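Local coordinates for protein serine protease inhibitor (Thermoanaerobacter tengcongensis, PDB 2PEF) that probably inhibits serine proteases as a serpin, relies on its N terminus to trap the metastable native state, and is seen here in its latent form, at residues M158-V164 and A327-I333; N209-F213 and V225-D230; M1-I5 and Y75-K79. All coordinates share one frame; numbering follows the deposited sequence.

Interaction 1. Residues M158-V164 and A327-I333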
# COMPACT_ATOMS: atom_id res chain seq x y z
N MET A 158 -2.07 -20.02 -10.67
CA MET A 158 -1.63 -19.55 -9.36
C MET A 158 -1.88 -18.06 -9.14
O MET A 158 -1.62 -17.24 -10.01
CB MET A 158 -0.14 -19.87 -9.11
CG MET A 158 0.31 -19.51 -7.69
SD MET A 158 2.08 -19.31 -7.46
CE MET A 158 2.52 -20.95 -6.90
N TYR A 159 -2.40 -17.74 -7.95
CA TYR A 159 -2.50 -16.36 -7.51
C TYR A 159 -1.71 -16.18 -6.22
O TYR A 159 -1.66 -17.08 -5.38
CB TYR A 159 -3.96 -15.97 -7.22
CG TYR A 159 -4.95 -16.13 -8.36
CD1 TYR A 159 -6.25 -16.56 -8.09
CD2 TYR A 159 -4.61 -15.84 -9.68
CE1 TYR A 159 -7.18 -16.69 -9.11
CE2 TYR A 159 -5.53 -15.98 -10.71
CZ TYR A 159 -6.82 -16.40 -10.41
OH TYR A 159 -7.74 -16.54 -11.41
N LEU A 160 -1.09 -15.01 -6.07
CA LEU A 160 -0.46 -14.61 -4.82
C LEU A 160 -1.15 -13.34 -4.37
O LEU A 160 -1.34 -12.41 -5.16
CB LEU A 160 1.05 -14.39 -5.01
CG LEU A 160 1.86 -15.56 -5.59
CD1 LEU A 160 1.87 -15.53 -7.13
CD2 LEU A 160 3.28 -15.53 -5.06
N ILE A 161 -1.53 -13.29 -3.10
CA ILE A 161 -2.32 -12.17 -2.59
C ILE A 161 -1.80 -11.73 -1.23
O ILE A 161 -1.56 -12.56 -0.35
CB ILE A 161 -3.84 -12.52 -2.47
CG1 ILE A 161 -4.39 -13.03 -3.81
CG2 ILE A 161 -4.63 -11.30 -1.99
CD1 ILE A 161 -5.76 -13.66 -3.72
N ASN A 162 -1.63 -10.42 -1.07
CA ASN A 162 -1.42 -9.83 0.24
C ASN A 162 -2.58 -8.93 0.64
O ASN A 162 -3.16 -8.26 -0.21
CB ASN A 162 -0.12 -9.03 0.26
CG ASN A 162 -0.01 -8.14 1.48
OD1 ASN A 162 -0.49 -7.01 1.47
ND2 ASN A 162 0.60 -8.65 2.55
N ALA A 163 -2.89 -8.91 1.93
CA ALA A 163 -3.82 -7.94 2.51
C ALA A 163 -3.22 -7.25 3.73
O ALA A 163 -2.54 -7.88 4.54
CB ALA A 163 -5.14 -8.61 2.86
N VAL A 164 -3.48 -5.95 3.84
CA VAL A 164 -3.08 -5.15 4.99
C VAL A 164 -4.33 -4.46 5.54
O VAL A 164 -5.11 -3.89 4.77
CB VAL A 164 -2.01 -4.09 4.62
CG1 VAL A 164 -1.76 -3.11 5.77
CG2 VAL A 164 -0.72 -4.76 4.22
N ALA A 327 -5.72 -2.52 2.23
CA ALA A 327 -5.09 -2.74 0.94
C ALA A 327 -5.03 -4.21 0.58
O ALA A 327 -4.90 -5.08 1.45
CB ALA A 327 -3.70 -2.14 0.90
N VAL A 328 -5.17 -4.48 -0.71
CA VAL A 328 -4.91 -5.80 -1.24
C VAL A 328 -4.02 -5.64 -2.46
O VAL A 328 -4.20 -4.70 -3.24
CB VAL A 328 -6.22 -6.53 -1.66
CG1 VAL A 328 -5.91 -7.85 -2.36
CG2 VAL A 328 -7.11 -6.78 -0.44
N THR A 329 -3.03 -6.52 -2.57
CA THR A 329 -2.24 -6.63 -3.78
C THR A 329 -2.32 -8.07 -4.28
O THR A 329 -2.04 -9.01 -3.53
CB THR A 329 -0.76 -6.23 -3.56
OG1 THR A 329 -0.70 -4.99 -2.85
CG2 THR A 329 -0.04 -6.10 -4.90
N SER A 330 -2.72 -8.24 -5.53
CA SER A 330 -2.79 -9.57 -6.13
C SER A 330 -1.84 -9.69 -7.31
O SER A 330 -1.57 -8.72 -8.02
CB SER A 330 -4.23 -9.91 -6.53
OG SER A 330 -4.72 -8.97 -7.47
N VAL A 331 -1.33 -10.91 -7.51
CA VAL A 331 -0.46 -11.22 -8.63
C VAL A 331 -1.11 -12.35 -9.45
O VAL A 331 -1.46 -13.40 -8.90
CB VAL A 331 0.95 -11.64 -8.15
CG1 VAL A 331 1.83 -12.07 -9.32
CG2 VAL A 331 1.61 -10.50 -7.38
N ASP A 332 -1.27 -12.09 -10.75
CA ASP A 332 -1.88 -13.02 -11.72
C ASP A 332 -3.42 -13.01 -11.82
O ASP A 332 -4.00 -13.80 -12.57
CB ASP A 332 -1.33 -14.45 -11.62
CG ASP A 332 -0.50 -14.85 -12.82
OD1 ASP A 332 0.26 -15.84 -12.71
OD2 ASP A 332 -0.61 -14.20 -13.88
N ILE A 333 -4.07 -12.12 -11.06
CA ILE A 333 -5.51 -11.90 -11.23
C ILE A 333 -5.73 -10.78 -12.24
O ILE A 333 -5.32 -9.64 -12.02
CB ILE A 333 -6.23 -11.57 -9.88
CG1 ILE A 333 -6.23 -12.79 -8.96
CG2 ILE A 333 -7.67 -11.11 -10.14
CD1 ILE A 333 -6.73 -12.52 -7.54
O HOH W 1 -1.75 -17.97 -13.06
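Ile333 lays CG1 over the centre of the Tyr159 ring, 3.5 Å from the centroid and close to the ring normal, a CH-pi contact in which the two side chains cross at about a right angle. The Ile333 CD1 methyl then reaches Ile161 CD1 at 4.1 Å. With CG1 anti to its carbonyl carbon (chi1 -54°), Ile161 forks along the strand: CG1 runs toward the Ser330 side chain, while CG2 meets Val328 CG1 at 3.7 Å. On the face that carries Leu160 and Val331, Leu160 CD1 packs beside Val331 CG1. Between these layers the backbones form an antiparallel ladder of six hydrogen bonds, from Val331 N to Leu160 O (2.8 Å) through the Asn162–Thr329 pair to Val164–Ala327. Asn162 OD1 bonds Ser37 OG of helix 35-46, as does Thr329 OG1 in the conformer modelled here. The ladder stops at Asp332, whose positive phi (84°) turns the chain; its CB sits 3.2 Å from Met158 O. At this polar edge one water accepts from Met158 N (3.2 Å) and donates weakly to Asp332 OD1, while OD2 bonds Ser308. Residues 327-331 include the end of the serpin hinge sequence, and strand 322-331, inserted beside strand 158-169 with strand 310-318 on its other flank, gives the expanded sheet A characteristic of a latent serpin, the reactive-centre loop taken up as its fourth strand.

Interaction 2. Residues N209-F213 and V225-D230; sequences NAVGF and VAILPD
Val211 O receives the N-H of Leu228 in a short, straight bond, 2.6 Å from Leu228 N with 167° at the hydrogen. Val211 N gives a longer bond back to Leu228 O, 3.2 Å, with the donor lifted well above the carbonyl plane. One hydrogen-bonded pair further on, Ala226 N meets Phe213 O at 3.0 Å. Phe213 CG lies between the backbone N and the carbonyl carbon (chi1 63°), a torsion that folds the ring back across the partner strand until one face rests on Ala226 CB, offset toward CZ at 3.7 Å. Between these pairs Gly212 CA comes within 3.1 Å of Ala226 O, and the close approach leaves no room for a CB on Gly212. At the hairpin's open end Asn209 O accepts Asp230 N at 2.8 Å and is also touched by the CA-H of Pro229. The Asp230 carboxylate lies against Asn209, OD2 being 3.2 Å from Asn209 CA, while OD1 bonds Asn232 N; an alanine here would probably leave Asn232 N without this acceptor and uncover the Asn209 backbone. Ala210 CB touches Ile227 CG2 (3.9 Å), and both residues, with Pro229, pack on Tyr238 of helix 235-241. The hairpin is flanked by strand 203-207, bonded through Gly212, and by strand 345-357, bonded through Val225 and Ile227.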
# COMPACT_ATOMS: atom_id res chain seq x y z
N ASN A 209 7.89 24.90 -1.09
CA ASN A 209 6.55 24.78 -1.68
C ASN A 209 5.55 23.90 -0.93
O ASN A 209 4.55 23.47 -1.50
CB ASN A 209 6.64 24.36 -3.15
CG ASN A 209 7.32 25.40 -4.01
OD1 ASN A 209 6.75 26.45 -4.31
ND2 ASN A 209 8.55 25.12 -4.41
N ALA A 210 5.79 23.65 0.36
CA ALA A 210 4.86 22.83 1.13
C ALA A 210 4.92 23.11 2.62
O ALA A 210 5.98 23.40 3.17
CB ALA A 210 5.11 21.35 0.86
N VAL A 211 3.75 23.04 3.25
CA VAL A 211 3.62 23.03 4.70
C VAL A 211 2.73 21.84 5.09
O VAL A 211 2.11 21.21 4.23
CB VAL A 211 3.05 24.37 5.29
CG1 VAL A 211 3.97 25.54 4.96
CG2 VAL A 211 1.61 24.64 4.81
N GLY A 212 2.68 21.53 6.38
CA GLY A 212 1.86 20.42 6.83
C GLY A 212 2.10 20.10 8.28
O GLY A 212 2.72 20.88 9.00
N PHE A 213 1.61 18.93 8.70
CA PHE A 213 1.72 18.50 10.09
C PHE A 213 1.76 16.98 10.21
O PHE A 213 1.46 16.24 9.25
CB PHE A 213 0.55 19.06 10.91
CG PHE A 213 -0.81 18.57 10.46
CD1 PHE A 213 -1.32 17.36 10.93
CD2 PHE A 213 -1.58 19.33 9.58
CE1 PHE A 213 -2.57 16.91 10.52
CE2 PHE A 213 -2.84 18.89 9.17
CZ PHE A 213 -3.33 17.68 9.63
N VAL A 225 0.58 11.79 8.38
CA VAL A 225 1.32 12.90 7.80
C VAL A 225 0.43 13.60 6.77
O VAL A 225 -0.13 12.94 5.90
CB VAL A 225 2.62 12.39 7.12
CG1 VAL A 225 3.32 13.50 6.33
CG2 VAL A 225 3.55 11.79 8.17
N ALA A 226 0.29 14.92 6.88
CA ALA A 226 -0.46 15.73 5.91
C ALA A 226 0.46 16.77 5.30
O ALA A 226 1.14 17.48 6.03
CB ALA A 226 -1.66 16.40 6.57
N ILE A 227 0.49 16.85 3.97
CA ILE A 227 1.39 17.76 3.27
C ILE A 227 0.60 18.60 2.27
O ILE A 227 -0.10 18.06 1.43
CB ILE A 227 2.51 17.00 2.52
CG1 ILE A 227 3.34 16.16 3.50
CG2 ILE A 227 3.41 17.97 1.74
CD1 ILE A 227 4.22 15.14 2.83
N LEU A 228 0.71 19.92 2.39
CA LEU A 228 -0.06 20.83 1.55
C LEU A 228 0.85 21.64 0.63
O LEU A 228 1.48 22.59 1.07
CB LEU A 228 -0.90 21.77 2.42
CG LEU A 228 -1.83 22.76 1.72
CD1 LEU A 228 -3.10 22.05 1.24
CD2 LEU A 228 -2.18 23.89 2.67
N PRO A 229 0.93 21.25 -0.65
CA PRO A 229 1.67 22.05 -1.63
C PRO A 229 1.07 23.45 -1.76
O PRO A 229 -0.16 23.61 -1.73
CB PRO A 229 1.51 21.26 -2.92
CG PRO A 229 1.25 19.85 -2.47
CD PRO A 229 0.38 20.03 -1.27
N ASP A 230 1.92 24.46 -1.89
CA ASP A 230 1.46 25.85 -1.95
C ASP A 230 1.07 26.27 -3.36
O ASP A 230 1.16 25.47 -4.30
CB ASP A 230 2.47 26.81 -1.30
CG ASP A 230 3.76 26.99 -2.10
OD1 ASP A 230 3.80 26.73 -3.32
OD2 ASP A 230 4.76 27.41 -1.48

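Interaction 3. Residues M1-I5 and Y75-K79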
# COMPACT_ATOMS: atom_id res chain seq x y z
N MET A 1 16.45 -16.50 10.79
CA MET A 1 15.36 -15.97 9.93
C MET A 1 15.26 -14.45 10.01
O MET A 1 14.80 -13.79 9.07
CB MET A 1 14.01 -16.58 10.32
CG MET A 1 13.72 -17.93 9.69
SD MET A 1 11.95 -18.30 9.65
CE MET A 1 11.62 -18.69 11.37
N GLU A 2 15.68 -13.89 11.14
CA GLU A 2 15.58 -12.45 11.37
C GLU A 2 16.75 -11.67 10.80
O GLU A 2 17.84 -12.21 10.61
CB GLU A 2 15.42 -12.15 12.86
CG GLU A 2 14.11 -12.67 13.46
CD GLU A 2 14.03 -12.47 14.96
OE1 GLU A 2 15.00 -11.95 15.55
OE2 GLU A 2 12.99 -12.84 15.55
N LYS A 3 16.50 -10.40 10.49
CA LYS A 3 17.55 -9.45 10.13
C LYS A 3 17.08 -8.09 10.60
O LYS A 3 16.03 -7.59 10.16
CB LYS A 3 17.81 -9.45 8.62
CG LYS A 3 19.02 -8.62 8.20
CD LYS A 3 19.33 -8.81 6.72
CE LYS A 3 20.57 -8.03 6.30
NZ LYS A 3 21.83 -8.65 6.79
N ASN A 4 17.86 -7.49 11.49
CA ASN A 4 17.48 -6.26 12.15
C ASN A 4 17.22 -5.15 11.15
O ASN A 4 18.01 -4.93 10.23
CB ASN A 4 18.54 -5.84 13.17
CG ASN A 4 18.72 -6.87 14.28
OD1 ASN A 4 19.80 -6.99 14.86
ND2 ASN A 4 17.66 -7.63 14.57
N ILE A 5 16.09 -4.46 11.31
CA ILE A 5 15.77 -3.33 10.46
C ILE A 5 16.86 -2.28 10.65
O ILE A 5 17.15 -1.86 11.77
CB ILE A 5 14.37 -2.73 10.78
CG1 ILE A 5 13.28 -3.82 10.75
CG2 ILE A 5 14.04 -1.58 9.83
CD1 ILE A 5 13.15 -4.60 9.44
N TYR A 75 10.21 -10.40 6.98
CA TYR A 75 9.79 -11.23 8.10
C TYR A 75 9.97 -10.48 9.41
O TYR A 75 9.07 -10.47 10.25
CB TYR A 75 10.58 -12.55 8.11
CG TYR A 75 10.46 -13.32 9.40
CD1 TYR A 75 9.32 -14.07 9.69
CD2 TYR A 75 11.50 -13.31 10.34
CE1 TYR A 75 9.21 -14.78 10.87
CE2 TYR A 75 11.39 -14.02 11.53
CZ TYR A 75 10.25 -14.75 11.79
OH TYR A 75 10.15 -15.44 12.97
N THR A 76 11.12 -9.83 9.58
CA THR A 76 11.42 -9.11 10.82
C THR A 76 10.54 -7.85 10.94
O THR A 76 10.03 -7.55 12.02
CB THR A 76 12.90 -8.73 10.89
OG1 THR A 76 13.70 -9.89 10.62
CG2 THR A 76 13.26 -8.18 12.26
N TYR A 77 10.38 -7.15 9.82
CA TYR A 77 9.54 -5.96 9.77
C TYR A 77 8.11 -6.27 10.18
O TYR A 77 7.54 -5.59 11.04
CB TYR A 77 9.57 -5.32 8.38
CG TYR A 77 8.97 -3.93 8.34
CD1 TYR A 77 9.50 -2.90 9.11
CD2 TYR A 77 7.87 -3.66 7.53
CE1 TYR A 77 8.96 -1.62 9.08
CE2 TYR A 77 7.32 -2.37 7.48
CZ TYR A 77 7.86 -1.37 8.26
OH TYR A 77 7.31 -0.10 8.22
N MET A 78 7.53 -7.31 9.57
CA MET A 78 6.17 -7.75 9.90
C MET A 78 6.05 -8.20 11.36
O MET A 78 5.05 -7.91 12.02
CB MET A 78 5.74 -8.88 8.97
CG MET A 78 5.46 -8.45 7.54
SD MET A 78 4.71 -9.78 6.59
CE MET A 78 6.14 -10.79 6.23
N LYS A 79 7.08 -8.88 11.85
CA LYS A 79 7.13 -9.36 13.22
C LYS A 79 7.09 -8.20 14.21
O LYS A 79 6.51 -8.33 15.29
CB LYS A 79 8.39 -10.19 13.45
CG LYS A 79 8.45 -10.94 14.77
CD LYS A 79 9.55 -11.98 14.74
CE LYS A 79 9.59 -12.78 16.03
NZ LYS A 79 10.49 -13.97 15.89
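Glu2 and Lys79 form a salt bridge, Glu2 OE2 to Lys79 NZ at 2.8 Å, with the ammonium approaching nearly along the C-O axis of the carboxylate. Lys79 is stretched out from CG onward and the two side chains cross at about a right angle, while Lys79 NZ also gives a longer bond of 3.3 Å to Tyr75 OH, one helical turn back. This second bond ties the lysine to the ring that the N-terminal residues cover. A straight bond of 2.8 Å joins Lys3 N to Thr76 OG1, with 167° at the hydrogen. The hydroxyl is placed by a chi1 of -50°, beside its own backbone N, where it also bonds Lys72 O; accepting from Lys3 N, it is left to donate to that carbonyl. The Thr76 side chain adds packing against the same residue, its CB lying 3.4 Å from Lys3 O. Outward from these bonds, Glu2 CG meets the edge of the Tyr75 ring, 3.6 Å from CE2, and the carboxylate plane is tilted 34° from that of the ring. In the conformer described, one of two, Met1 SD lies over a Tyr75 face, 4.6 Å from the centroid, a Met-aromatic contact at the protein surface, where Met1 also touches a crystal neighbour. At the other end Ile5 CD1 rests on Tyr77 CB at 3.8 Å and reaches obliquely toward that ring, whose hydroxyl bonds Asp357 and which also meets Phe9. The N terminus traps the metastable native state of this serpin, and contacts like these, seen here in the latent form, may contribute. Together these residues lay an extended lead-in to helix 7-22 across helix 67-80, the helix D position of the serpin fold, joined to it through polar and apolar anchors.

From the N terminus, interaction 3 closes first: the chain comes back to residues 1-5 with helix 67-80, after a largely helical loop of 69 residues. It then opens interaction 1 at 158-164 and closes it only at 327-333, 162 residues later, when the inserted loop strand pairs with its neighbour. Within that long span lies the much shorter hairpin of interaction 2, 209-213 with 225-230, so the two nest without crossing, and interaction 3 precedes both in series. No pair touches: the centres of interactions 1 and 2 are about 32 Å apart. Interaction 3 fixes the N-terminal lead-in to helix 67-80, interaction 1 completes sheet A, and interaction 2 lies in sheet B.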